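Mannose-6-phosphate isomerase (Helicobacter pylori, PDB 2QH5) probably makes GDP-mannose from mannose 1-phosphate and GTP, the crystallised piece being the N-terminal nucleotidyltransferase part of a longer protein. Local coordinates at residues L82-S87 with K236-L241; D200-H205 with I248-Q253; F217-N222 with R232-S237. All coordinates share one frame; numbering follows the deposited sequence.

Interaction 1: L82-S87 with K236-L241; sequences LLESLS and KSMQDL
Met238, on helix 235-239, reaches toward the loop that follows strand 78-84 and meets Leu86 there, the two CA atoms lying 6.5 Å apart. The strand belongs to the parallel part of the mixed sheet of a GT-A type nucleotidyltransferase domain, and it runs between strands 53-59 and 230-233. At the base of the Met238 side chain, CB sits 3.8 Å from Leu86 CD1. Beyond it CG stands anti to the carbonyl carbon (chi1 -62°), and bends at chi2 and chi3 bring SD to 3.5 Å from the backbone O of Leu86. The methyl CE continues to Glu84 and ends 4.1 Å from its OE1, the two side chains crossing at about a right angle. Ser85 OG, which is hydrogen-bonded to Leu233 O on the adjacent strand, is 4.4 Å from Met238 CG. That bond ties the start of the loop to the neighbouring strand, from which helix 235-239 follows almost at once. Gln239 comes next, at the solvent-exposed side. No hydrogen bond links the two segments, and the contact is made mainly by van der Waals packing of Met238 and Leu86. The isobutyl tip of Leu86 ends against the backbone N and the CG of Gln239: its CD1 is 3.7 Å from Gln239 N and 4.0 Å from Gln239 CG.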
ATOM      1  N   LEU A  82      -5.324   8.533   8.965  1.00 43.37           N
ATOM      2  CA  LEU A  82      -4.698   9.690   8.383  1.00 40.04           C
ATOM      3  C   LEU A  82      -5.658  10.189   7.326  1.00 41.54           C
ATOM      4  O   LEU A  82      -5.879   9.528   6.298  1.00 38.95           O
ATOM      5  CB  LEU A  82      -3.354   9.338   7.762  1.00 42.41           C
ATOM      6  CG  LEU A  82      -2.807  10.358   6.754  1.00 44.62           C
ATOM      7  CD1 LEU A  82      -2.420  11.668   7.431  1.00 43.21           C
ATOM      8  CD2 LEU A  82      -1.649   9.775   5.983  1.00 52.54           C
ATOM      9  N   LEU A  83      -6.227  11.360   7.583  1.00 42.23           N
ATOM     10  CA  LEU A  83      -7.240  11.927   6.710  1.00 44.59           C
ATOM     11  C   LEU A  83      -6.651  12.856   5.657  1.00 46.24           C
ATOM     12  O   LEU A  83      -5.746  13.639   5.920  1.00 47.01           O
ATOM     13  CB  LEU A  83      -8.324  12.622   7.529  1.00 42.79           C
ATOM     14  CG  LEU A  83      -8.956  11.716   8.588  1.00 43.74           C
ATOM     15  CD1 LEU A  83     -10.067  12.445   9.305  1.00 45.64           C
ATOM     16  CD2 LEU A  83      -9.478  10.430   7.970  1.00 48.64           C
ATOM     17  N   GLU A  84      -7.157  12.746   4.442  1.00 50.42           N
ATOM     18  CA  GLU A  84      -6.628  13.561   3.379  1.00 57.09           C
ATOM     19  C   GLU A  84      -7.658  14.568   2.886  1.00 62.13           C
ATOM     20  O   GLU A  84      -8.830  14.234   2.673  1.00 59.65           O
ATOM     21  CB  GLU A  84      -6.083  12.682   2.252  1.00 58.76           C
ATOM     22  CG  GLU A  84      -4.973  11.740   2.736  1.00 69.90           C
ATOM     23  CD  GLU A  84      -4.114  11.183   1.619  1.00 71.53           C
ATOM     24  OE1 GLU A  84      -2.875  11.388   1.669  1.00 66.30           O
ATOM     25  OE2 GLU A  84      -4.679  10.543   0.703  1.00 67.72           O
ATOM     26  N   SER A  85      -7.207  15.816   2.760  1.00 65.54           N
ATOM     27  CA  SER A  85      -7.944  16.851   2.051  1.00 67.67           C
ATOM     28  C   SER A  85      -7.837  16.558   0.558  1.00 67.50           C
ATOM     29  O   SER A  85      -8.845  16.301  -0.106  1.00 67.81           O
ATOM     30  CB  SER A  85      -7.378  18.236   2.388  1.00 68.22           C
ATOM     31  OG  SER A  85      -5.976  18.187   2.624  1.00 68.38           O
ATOM     32  N   LEU A  86      -6.605  16.575   0.053  1.00 67.93           N
ATOM     33  CA  LEU A  86      -6.289  16.183  -1.319  1.00 67.01           C
ATOM     34  C   LEU A  86      -5.554  14.858  -1.318  1.00 66.91           C
ATOM     35  O   LEU A  86      -4.926  14.481  -0.324  1.00 68.53           O
ATOM     36  CB  LEU A  86      -5.353  17.201  -1.975  1.00 69.41           C
ATOM     37  CG  LEU A  86      -5.576  18.706  -1.871  1.00 73.93           C
ATOM     38  CD1 LEU A  86      -4.247  19.426  -2.064  1.00 76.72           C
ATOM     39  CD2 LEU A  86      -6.623  19.191  -2.879  1.00 78.38           C
ATOM     40  N   SER A  87      -5.610  14.168  -2.450  1.00 67.92           N
ATOM     41  CA  SER A  87      -4.841  12.949  -2.637  0.50 67.50           C
ATOM     42  C   SER A  87      -3.702  13.190  -3.625  1.00 67.10           C
ATOM     43  O   SER A  87      -3.931  13.469  -4.806  1.00 69.87           O
ATOM     44  CB  SER A  87      -5.746  11.807  -3.104  0.50 68.95           C
ATOM     45  OG  SER A  87      -6.753  11.532  -2.142  0.50 71.50           O
ATOM     46  N   LYS A 236      -3.325  23.184   2.144  1.00 75.91           N
ATOM     47  CA  LYS A 236      -2.155  24.021   1.899  1.00 79.23           C
ATOM     48  C   LYS A 236      -0.867  23.199   1.785  1.00 77.30           C
ATOM     49  O   LYS A 236      -0.099  23.361   0.834  1.00 75.66           O
ATOM     50  CB  LYS A 236      -2.029  25.049   3.036  1.00 84.26           C
ATOM     51  CG  LYS A 236      -0.817  25.984   2.965  1.00 90.51           C
ATOM     52  CD  LYS A 236      -1.212  27.417   2.604  1.00 99.52           C
ATOM     53  CE  LYS A 236      -1.365  27.623   1.099  1.00104.22           C
ATOM     54  NZ  LYS A 236      -1.731  29.032   0.767  1.00103.74           N
ATOM     55  N   SER A 237      -0.646  22.314   2.755  1.00 75.95           N
ATOM     56  CA  SER A 237       0.567  21.499   2.817  1.00 76.51           C
ATOM     57  C   SER A 237       0.644  20.502   1.667  1.00 76.35           C
ATOM     58  O   SER A 237       1.721  20.219   1.143  1.00 78.16           O
ATOM     59  CB  SER A 237       0.623  20.739   4.142  1.00 77.44           C
ATOM     60  OG  SER A 237       0.400  21.608   5.235  1.00 78.59           O
ATOM     61  N   MET A 238      -0.509  19.980   1.279  1.00 73.35           N
ATOM     62  CA  MET A 238      -0.566  18.940   0.276  1.00 72.40           C
ATOM     63  C   MET A 238      -0.581  19.497  -1.133  1.00 75.12           C
ATOM     64  O   MET A 238      -0.305  18.768  -2.078  1.00 73.01           O
ATOM     65  CB  MET A 238      -1.787  18.056   0.509  1.00 68.66           C
ATOM     66  CG  MET A 238      -1.749  17.347   1.845  1.00 71.12           C
ATOM     67  SD  MET A 238      -2.279  15.642   1.719  1.00 77.53           S
ATOM     68  CE  MET A 238      -0.895  14.929   0.836  1.00 66.17           C
ATOM     69  N   GLN A 239      -0.894  20.787  -1.261  1.00 79.52           N
ATOM     70  CA  GLN A 239      -0.997  21.462  -2.558  1.00 79.95           C
ATOM     71  C   GLN A 239       0.291  21.421  -3.361  1.00 79.70           C
ATOM     72  O   GLN A 239       0.280  21.040  -4.532  1.00 80.76           O
ATOM     73  CB  GLN A 239      -1.427  22.919  -2.377  1.00 81.07           C
ATOM     74  CG  GLN A 239      -2.899  23.172  -2.649  1.00 83.66           C
ATOM     75  CD  GLN A 239      -3.355  24.551  -2.194  1.00 85.83           C
ATOM     76  OE1 GLN A 239      -2.631  25.267  -1.495  1.00 89.30           O
ATOM     77  NE2 GLN A 239      -4.568  24.928  -2.587  1.00 91.57           N
ATOM     78  N   ASP A 240       1.397  21.794  -2.724  1.00 78.74           N
ATOM     79  CA  ASP A 240       2.677  21.913  -3.416  1.00 81.00           C
ATOM     80  C   ASP A 240       3.347  20.563  -3.675  1.00 78.73           C
ATOM     81  O   ASP A 240       4.396  20.501  -4.319  1.00 81.22           O
ATOM     82  CB  ASP A 240       3.628  22.823  -2.634  1.00 85.37           C
ATOM     83  CG  ASP A 240       4.329  22.095  -1.503  1.00 91.29           C
ATOM     84  OD1 ASP A 240       3.634  21.644  -0.567  1.00 96.80           O
ATOM     85  OD2 ASP A 240       5.574  21.971  -1.552  1.00 93.19           O
ATOM     86  N   LEU A 241       2.743  19.491  -3.166  1.00 76.03           N
ATOM     87  CA  LEU A 241       3.279  18.145  -3.329  1.00 71.60           C
ATOM     88  C   LEU A 241       3.085  17.638  -4.748  1.00 74.24           C
ATOM     89  O   LEU A 241       2.004  17.791  -5.329  1.00 74.97           O
ATOM     90  CB  LEU A 241       2.614  17.182  -2.348  1.00 65.52           C
ATOM     91  CG  LEU A 241       3.397  16.775  -1.104  1.00 62.31           C
ATOM     92  CD1 LEU A 241       3.955  17.967  -0.363  1.00 71.42           C
ATOM     93  CD2 LEU A 241       2.513  15.970  -0.207  1.00 53.65           C
TER

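Interaction 2: D200-H205 with I248-Q253; sequences DELKKH and IALMQQ
The last turn of helix 195-205 comes closest to helix 246-251 at His205 and Leu250, whose CA atoms are 6.1 Å apart, at a place where the second helix widens into a pi-type turn. This is helix-helix packing within the nucleotidyltransferase domain, with Ala95 and Ala91 of helix 90-99 adjoining it through Leu202 and Ala249. Leu250 is buried between the helices. It extends away from its own backbone N (chi1 -179°), which carries CD1 to the first helix, 3.7 Å from Glu201 CB and 3.5 Å from Glu201 O. Leu202 adds a looser apolar touch, its CD1 4.4 Å from Leu250 CB. Toward the surface, Gln253 runs past His205 in the opposite direction, its CB 3.7 Å from His205 CD2, ring and amide planes 64° apart. The main-chain O of Gln253 stands over one face of the imidazole near the rim, while Lys204 CB lies over the opposite face, also offset toward the rim. Although that O is 3.2 Å from His205 NE2, it sits above the ring, and the angle is too poor for a hydrogen bond. A weak bond from His205 ND1 to Glu201 O, 3.4 Å long, may help to fix the ring's rotation. The Glu201 carboxylate is divided between partners: OE2 bonds to Ser254 OG, and OE1 forms a salt bridge with Lys204 NZ at 2.9 Å.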
ATOM      1  N   ASP A 200      14.842   5.538   3.442  1.00 54.56           N
ATOM      2  CA  ASP A 200      16.212   5.635   2.939  1.00 52.40           C
ATOM      3  C   ASP A 200      16.236   5.475   1.427  1.00 51.66           C
ATOM      4  O   ASP A 200      16.939   6.205   0.728  1.00 53.21           O
ATOM      5  CB  ASP A 200      17.105   4.582   3.589  1.00 53.93           C
ATOM      6  CG  ASP A 200      17.474   4.929   5.019  1.00 65.66           C
ATOM      7  OD1 ASP A 200      18.088   4.075   5.700  1.00 70.99           O
ATOM      8  OD2 ASP A 200      17.150   6.050   5.466  1.00 74.43           O
ATOM      9  N   GLU A 201      15.457   4.517   0.929  1.00 47.03           N
ATOM     10  CA  GLU A 201      15.335   4.291  -0.508  1.00 46.14           C
ATOM     11  C   GLU A 201      14.683   5.471  -1.202  1.00 48.73           C
ATOM     12  O   GLU A 201      15.064   5.824  -2.319  1.00 49.42           O
ATOM     13  CB  GLU A 201      14.539   3.019  -0.793  1.00 45.22           C
ATOM     14  CG  GLU A 201      15.343   1.734  -0.626  1.00 57.02           C
ATOM     15  CD  GLU A 201      16.476   1.622  -1.630  1.00 66.31           C
ATOM     16  OE1 GLU A 201      17.645   1.728  -1.194  1.00 64.90           O
ATOM     17  OE2 GLU A 201      16.200   1.448  -2.849  1.00 65.29           O
ATOM     18  N   LEU A 202      13.705   6.084  -0.540  1.00 50.23           N
ATOM     19  CA  LEU A 202      13.069   7.276  -1.084  1.00 53.03           C
ATOM     20  C   LEU A 202      14.058   8.442  -1.107  1.00 52.23           C
ATOM     21  O   LEU A 202      14.079   9.198  -2.063  1.00 52.57           O
ATOM     22  CB  LEU A 202      11.796   7.641  -0.312  1.00 51.27           C
ATOM     23  CG  LEU A 202      10.718   8.468  -1.036  1.00 40.77           C
ATOM     24  CD1 LEU A 202      10.229   7.835  -2.331  1.00 46.14           C
ATOM     25  CD2 LEU A 202       9.554   8.640  -0.116  1.00 43.44           C
ATOM     26  N   LYS A 203      14.891   8.571  -0.076  1.00 54.06           N
ATOM     27  CA  LYS A 203      15.923   9.612  -0.072  1.00 59.85           C
ATOM     28  C   LYS A 203      16.836   9.492  -1.295  1.00 63.93           C
ATOM     29  O   LYS A 203      17.064  10.477  -2.000  1.00 63.69           O
ATOM     30  CB  LYS A 203      16.748   9.566   1.213  1.00 60.58           C
ATOM     31  CG  LYS A 203      17.459  10.874   1.540  1.00 69.43           C
ATOM     32  CD  LYS A 203      17.904  10.895   3.003  1.00 84.81           C
ATOM     33  CE  LYS A 203      18.702  12.153   3.334  1.00 94.34           C
ATOM     34  NZ  LYS A 203      20.128  12.046   2.877  1.00101.96           N
ATOM     35  N   LYS A 204      17.326   8.278  -1.542  1.00 67.40           N
ATOM     36  CA  LYS A 204      18.182   7.980  -2.685  1.00 69.10           C
ATOM     37  C   LYS A 204      17.537   8.288  -4.031  1.00 68.39           C
ATOM     38  O   LYS A 204      18.162   8.901  -4.895  1.00 70.21           O
ATOM     39  CB  LYS A 204      18.600   6.506  -2.681  1.00 74.62           C
ATOM     40  CG  LYS A 204      19.754   6.159  -1.744  1.00 87.76           C
ATOM     41  CD  LYS A 204      20.699   5.106  -2.358  1.00 95.51           C
ATOM     42  CE  LYS A 204      20.170   3.675  -2.242  1.00 98.76           C
ATOM     43  NZ  LYS A 204      20.129   3.175  -0.831  1.00 98.09           N
ATOM     44  N   HIS A 205      16.293   7.858  -4.210  1.00 64.02           N
ATOM     45  CA  HIS A 205      15.727   7.776  -5.551  1.00 62.81           C
ATOM     46  C   HIS A 205      14.696   8.839  -5.896  1.00 63.59           C
ATOM     47  O   HIS A 205      14.560   9.214  -7.064  1.00 61.27           O
ATOM     48  CB  HIS A 205      15.209   6.362  -5.823  1.00 62.35           C
ATOM     49  CG  HIS A 205      16.309   5.356  -5.954  1.00 67.45           C
ATOM     50  ND1 HIS A 205      16.573   4.408  -4.990  1.00 59.59           N
ATOM     51  CD2 HIS A 205      17.248   5.186  -6.916  1.00 71.50           C
ATOM     52  CE1 HIS A 205      17.612   3.683  -5.361  1.00 60.15           C
ATOM     53  NE2 HIS A 205      18.040   4.134  -6.525  1.00 71.23           N
ATOM     54  N   ILE A 248       6.300   4.631  -9.794  1.00 60.98           N
ATOM     55  CA  ILE A 248       7.099   5.541 -10.613  1.00 61.04           C
ATOM     56  C   ILE A 248       8.243   6.140  -9.794  1.00 60.90           C
ATOM     57  O   ILE A 248       9.393   6.163 -10.241  1.00 59.60           O
ATOM     58  CB  ILE A 248       6.212   6.650 -11.243  1.00 63.47           C
ATOM     59  CG1 ILE A 248       5.286   6.044 -12.306  1.00 63.75           C
ATOM     60  CG2 ILE A 248       7.062   7.766 -11.851  1.00 64.06           C
ATOM     61  CD1 ILE A 248       4.061   6.888 -12.634  1.00 74.79           C
ATOM     62  N   ALA A 249       7.916   6.593  -8.584  1.00 64.12           N
ATOM     63  CA  ALA A 249       8.866   7.262  -7.687  1.00 62.08           C
ATOM     64  C   ALA A 249      10.040   6.394  -7.264  1.00 62.63           C
ATOM     65  O   ALA A 249      11.182   6.867  -7.189  1.00 63.76           O
ATOM     66  CB  ALA A 249       8.145   7.780  -6.444  1.00 60.33           C
ATOM     67  N   LEU A 250       9.758   5.127  -6.984  1.00 61.29           N
ATOM     68  CA  LEU A 250      10.719   4.298  -6.271  1.00 61.28           C
ATOM     69  C   LEU A 250      10.930   2.917  -6.871  1.00 60.61           C
ATOM     70  O   LEU A 250      12.069   2.487  -7.058  1.00 57.50           O
ATOM     71  CB  LEU A 250      10.296   4.171  -4.808  1.00 60.82           C
ATOM     72  CG  LEU A 250      11.175   3.370  -3.853  1.00 58.48           C
ATOM     73  CD1 LEU A 250      12.600   3.912  -3.812  1.00 61.90           C
ATOM     74  CD2 LEU A 250      10.541   3.385  -2.475  1.00 55.21           C
ATOM     75  N   MET A 251       9.833   2.230  -7.171  1.00 59.77           N
ATOM     76  CA  MET A 251       9.903   0.838  -7.601  1.00 62.88           C
ATOM     77  C   MET A 251      10.566   0.652  -8.970  1.00 63.10           C
ATOM     78  O   MET A 251      11.067  -0.420  -9.272  1.00 68.52           O
ATOM     79  CB  MET A 251       8.518   0.180  -7.562  1.00 60.70           C
ATOM     80  CG  MET A 251       7.823   0.271  -6.211  1.00 58.14           C
ATOM     81  SD  MET A 251       8.719  -0.574  -4.893  1.00 61.67           S
ATOM     82  CE  MET A 251       7.940   0.076  -3.426  1.00 61.73           C
ATOM     83  N   GLN A 252      10.600   1.695  -9.788  1.00 63.94           N
ATOM     84  CA  GLN A 252      11.288   1.603 -11.076  1.00 64.01           C
ATOM     85  C   GLN A 252      12.790   1.906 -10.971  1.00 65.91           C
ATOM     86  O   GLN A 252      13.515   1.842 -11.968  1.00 65.52           O
ATOM     87  CB  GLN A 252      10.631   2.517 -12.113  1.00 61.76           C
ATOM     88  CG  GLN A 252       9.320   1.980 -12.660  1.00 64.74           C
ATOM     89  CD  GLN A 252       8.882   2.675 -13.936  1.00 74.29           C
ATOM     90  OE1 GLN A 252       8.036   2.164 -14.671  1.00 83.03           O
ATOM     91  NE2 GLN A 252       9.455   3.847 -14.209  1.00 77.72           N
ATOM     92  N   GLN A 253      13.259   2.228  -9.768  1.00 66.01           N
ATOM     93  CA  GLN A 253      14.648   2.645  -9.595  1.00 65.36           C
ATOM     94  C   GLN A 253      15.363   1.960  -8.453  1.00 63.64           C
ATOM     95  O   GLN A 253      16.588   2.030  -8.366  1.00 66.88           O
ATOM     96  CB  GLN A 253      14.723   4.154  -9.395  1.00 69.49           C
ATOM     97  CG  GLN A 253      14.714   4.921 -10.688  1.00 78.56           C
ATOM     98  CD  GLN A 253      13.660   5.987 -10.691  1.00 88.79           C
ATOM     99  OE1 GLN A 253      12.771   5.985 -11.541  1.00 97.70           O
ATOM    100  NE2 GLN A 253      13.732   6.898  -9.725  1.00 90.75           N
TER

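Interaction 3: F217-N222 with R232-S237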
ATOM      1  N   PHE A 217       4.474  16.910   6.609  1.00 58.79           N
ATOM      2  CA  PHE A 217       4.392  16.280   7.924  1.00 59.18           C
ATOM      3  C   PHE A 217       4.557  17.287   9.081  1.00 59.94           C
ATOM      4  O   PHE A 217       4.069  17.052  10.188  1.00 61.42           O
ATOM      5  CB  PHE A 217       5.448  15.158   8.017  1.00 55.95           C
ATOM      6  CG  PHE A 217       5.402  14.373   9.295  1.00 54.17           C
ATOM      7  CD1 PHE A 217       6.242  14.694  10.360  1.00 55.10           C
ATOM      8  CD2 PHE A 217       4.513  13.312   9.441  1.00 51.37           C
ATOM      9  CE1 PHE A 217       6.190  13.980  11.554  1.00 47.08           C
ATOM     10  CE2 PHE A 217       4.462  12.588  10.631  1.00 51.83           C
ATOM     11  CZ  PHE A 217       5.302  12.923  11.687  1.00 47.66           C
ATOM     12  N   GLU A 218       5.227  18.408   8.820  1.00 62.38           N
ATOM     13  CA  GLU A 218       5.517  19.405   9.865  1.00 66.55           C
ATOM     14  C   GLU A 218       4.272  20.129  10.362  1.00 64.60           C
ATOM     15  O   GLU A 218       4.193  20.543  11.531  1.00 62.60           O
ATOM     16  CB  GLU A 218       6.559  20.424   9.379  1.00 68.48           C
ATOM     17  CG  GLU A 218       8.002  19.933   9.460  1.00 76.51           C
ATOM     18  CD  GLU A 218       8.416  19.569  10.883  1.00 90.71           C
ATOM     19  OE1 GLU A 218       8.473  18.357  11.196  1.00 91.34           O
ATOM     20  OE2 GLU A 218       8.666  20.494  11.692  1.00 96.49           O
ATOM     21  N   SER A 219       3.297  20.251   9.468  1.00 56.64           N
ATOM     22  CA  SER A 219       2.071  20.983   9.728  1.00 54.78           C
ATOM     23  C   SER A 219       0.911  20.052  10.063  1.00 54.25           C
ATOM     24  O   SER A 219      -0.252  20.436   9.930  1.00 47.47           O
ATOM     25  CB  SER A 219       1.691  21.728   8.470  1.00 57.73           C
ATOM     26  OG  SER A 219       1.229  20.773   7.528  1.00 60.22           O
ATOM     27  N   LEU A 220       1.230  18.823  10.456  1.00 56.53           N
ATOM     28  CA  LEU A 220       0.235  17.806  10.783  1.00 51.28           C
ATOM     29  C   LEU A 220      -0.396  18.153  12.118  1.00 50.04           C
ATOM     30  O   LEU A 220       0.273  18.695  12.996  1.00 53.91           O
ATOM     31  CB  LEU A 220       0.922  16.436  10.841  1.00 53.45           C
ATOM     32  CG  LEU A 220       0.181  15.115  11.054  1.00 60.95           C
ATOM     33  CD1 LEU A 220       0.835  14.052  10.204  1.00 63.01           C
ATOM     34  CD2 LEU A 220       0.186  14.694  12.524  1.00 59.90           C
ATOM     35  N   GLU A 221      -1.689  17.872  12.265  1.00 47.82           N
ATOM     36  CA  GLU A 221      -2.393  18.132  13.521  1.00 50.93           C
ATOM     37  C   GLU A 221      -3.330  16.979  13.839  1.00 45.01           C
ATOM     38  O   GLU A 221      -3.761  16.274  12.937  1.00 39.29           O
ATOM     39  CB  GLU A 221      -3.192  19.441  13.463  1.00 56.25           C
ATOM     40  CG  GLU A 221      -2.440  20.652  12.916  1.00 60.90           C
ATOM     41  CD  GLU A 221      -3.081  21.971  13.298  1.00 61.24           C
ATOM     42  OE1 GLU A 221      -2.650  23.012  12.760  1.00 68.14           O
ATOM     43  OE2 GLU A 221      -4.010  21.966  14.133  1.00 66.24           O
ATOM     44  N   ASN A 222      -3.650  16.812  15.121  1.00 43.40           N
ATOM     45  CA  ASN A 222      -4.512  15.728  15.592  1.00 48.55           C
ATOM     46  C   ASN A 222      -5.903  16.135  16.082  1.00 50.84           C
ATOM     47  O   ASN A 222      -6.079  17.202  16.673  1.00 49.66           O
ATOM     48  CB  ASN A 222      -3.812  14.952  16.701  1.00 51.37           C
ATOM     49  CG  ASN A 222      -2.557  14.276  16.229  1.00 56.12           C
ATOM     50  OD1 ASN A 222      -1.502  14.428  16.832  1.00 71.50           O
ATOM     51  ND2 ASN A 222      -2.656  13.531  15.134  1.00 61.87           N
ATOM     52  N   ARG A 232      -4.708  14.818  10.304  1.00 44.53           N
ATOM     53  CA  ARG A 232      -4.757  15.251   8.903  1.00 49.85           C
ATOM     54  C   ARG A 232      -3.776  16.349   8.589  1.00 50.51           C
ATOM     55  O   ARG A 232      -3.203  16.963   9.488  1.00 51.20           O
ATOM     56  CB  ARG A 232      -6.166  15.577   8.361  1.00 49.57           C
ATOM     57  CG  ARG A 232      -7.142  16.302   9.237  1.00 60.27           C
ATOM     58  CD  ARG A 232      -7.361  17.746   8.797  1.00 69.72           C
ATOM     59  NE  ARG A 232      -7.830  17.947   7.423  1.00 69.93           N
ATOM     60  CZ  ARG A 232      -7.813  19.133   6.809  1.00 68.31           C
ATOM     61  NH1 ARG A 232      -7.353  20.205   7.439  1.00 70.54           N
ATOM     62  NH2 ARG A 232      -8.245  19.257   5.564  1.00 66.13           N
ATOM     63  N   LEU A 233      -3.568  16.552   7.296  1.00 57.65           N
ATOM     64  CA  LEU A 233      -2.732  17.626   6.802  1.00 61.47           C
ATOM     65  C   LEU A 233      -3.587  18.627   6.036  1.00 63.13           C
ATOM     66  O   LEU A 233      -4.506  18.241   5.299  1.00 62.57           O
ATOM     67  CB  LEU A 233      -1.641  17.092   5.871  1.00 62.72           C
ATOM     68  CG  LEU A 233      -0.812  15.870   6.246  1.00 65.10           C
ATOM     69  CD1 LEU A 233      -1.322  14.672   5.478  1.00 73.99           C
ATOM     70  CD2 LEU A 233       0.636  16.146   5.886  1.00 66.77           C
ATOM     71  N   SER A 234      -3.261  19.907   6.205  1.00 64.42           N
ATOM     72  CA  SER A 234      -3.945  21.001   5.516  1.00 68.67           C
ATOM     73  C   SER A 234      -3.871  20.853   4.007  1.00 69.61           C
ATOM     74  O   SER A 234      -2.895  20.318   3.474  1.00 73.86           O
ATOM     75  CB  SER A 234      -3.318  22.342   5.900  1.00 69.31           C
ATOM     76  OG  SER A 234      -2.044  22.502   5.300  1.00 60.30           O
ATOM     77  N   GLU A 235      -4.901  21.345   3.329  1.00 69.46           N
ATOM     78  CA  GLU A 235      -4.925  21.397   1.873  1.00 71.67           C
ATOM     79  C   GLU A 235      -3.729  22.189   1.356  1.00 71.84           C
ATOM     80  O   GLU A 235      -3.188  21.892   0.294  1.00 70.02           O
ATOM     81  CB  GLU A 235      -6.230  22.034   1.400  1.00 73.47           C
ATOM     82  CG  GLU A 235      -6.457  21.914  -0.089  1.00 81.65           C
ATOM     83  CD  GLU A 235      -7.781  22.492  -0.528  1.00 92.31           C
ATOM     84  OE1 GLU A 235      -7.939  22.746  -1.742  1.00 99.66           O
ATOM     85  OE2 GLU A 235      -8.661  22.693   0.336  1.00 95.82           O
ATOM     86  N   LYS A 236      -3.325  23.184   2.144  1.00 75.91           N
ATOM     87  CA  LYS A 236      -2.155  24.021   1.899  1.00 79.23           C
ATOM     88  C   LYS A 236      -0.867  23.199   1.785  1.00 77.30           C
ATOM     89  O   LYS A 236      -0.099  23.361   0.834  1.00 75.66           O
ATOM     90  CB  LYS A 236      -2.029  25.049   3.036  1.00 84.26           C
ATOM     91  CG  LYS A 236      -0.817  25.984   2.965  1.00 90.51           C
ATOM     92  CD  LYS A 236      -1.212  27.417   2.604  1.00 99.52           C
ATOM     93  CE  LYS A 236      -1.365  27.623   1.099  1.00104.22           C
ATOM     94  NZ  LYS A 236      -1.731  29.032   0.767  1.00103.74           N
ATOM     95  N   SER A 237      -0.646  22.314   2.755  1.00 75.95           N
ATOM     96  CA  SER A 237       0.567  21.499   2.817  1.00 76.51           C
ATOM     97  C   SER A 237       0.644  20.502   1.667  1.00 76.35           C
ATOM     98  O   SER A 237       1.721  20.219   1.143  1.00 78.16           O
ATOM     99  CB  SER A 237       0.623  20.739   4.142  1.00 77.44           C
ATOM    100  OG  SER A 237       0.400  21.608   5.235  1.00 78.59           O
TER
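Ser237 OG is held by two other hydroxyls, Ser219 OG across the contact and Ser234 OG within its own segment, each 2.6 Å away. In both pairs either oxygen could be the donor. Ser219 is brought there by a first torsion of 72°, which sets OG between the backbone N and the carbonyl carbon, and its hydroxyl also bonds to Ala216 O near the end of helix 207-216. Ser234 is the N-cap residue of helix 235-239. A few residues away the segments become the beta hairpin of strands 221-223 and 230-233. Glu221 and Arg232 form an antiparallel hydrogen-bonded pair: Glu221 N donates to Arg232 O at 3.3 Å in a nearly straight bond (168°), and Arg232 N returns one to Glu221 O at 3.2 Å. Their side chains start out on the same face of the sheet, but the guanidinium group of Arg232 turns to a salt bridge with Glu60. Before the pairing begins, Leu220 CA packs 3.8 Å from Arg232 O. Leu233, buried against Leu82 and Leu96, brings CD2 within 4.0 Å of Phe217 N. With backbone bonds at one end and linked hydroxyls at the other, the contact is mainly polar, and the three hydroxyls form a network that the backbone oxygen of Ala216 extends, joining the end of helix 207-216 to the start of helix 235-239.

Overall arrangement
Interactions 1 and 3 are neighbours, their centres 7 Å apart, and both use helix 235-239: interaction 1 joins it to the loop that follows strand 78-84, and interaction 3 pairs the hairpin strands and links the helix start to Ser219. Strands 78-84 and 230-233 lie side by side in one sheet, so the two contacts hold a single corner of the domain, each partly buried. Interaction 2, centred 21 and 24 Å away, is the more buried contact. Interactions 1 and 2 form no hydrogen bond between their segments and rest on van der Waals packing, in interaction 2 including a backbone carbonyl oxygen over an imidazole face, whereas interaction 3 depends on backbone and hydroxyl bonds.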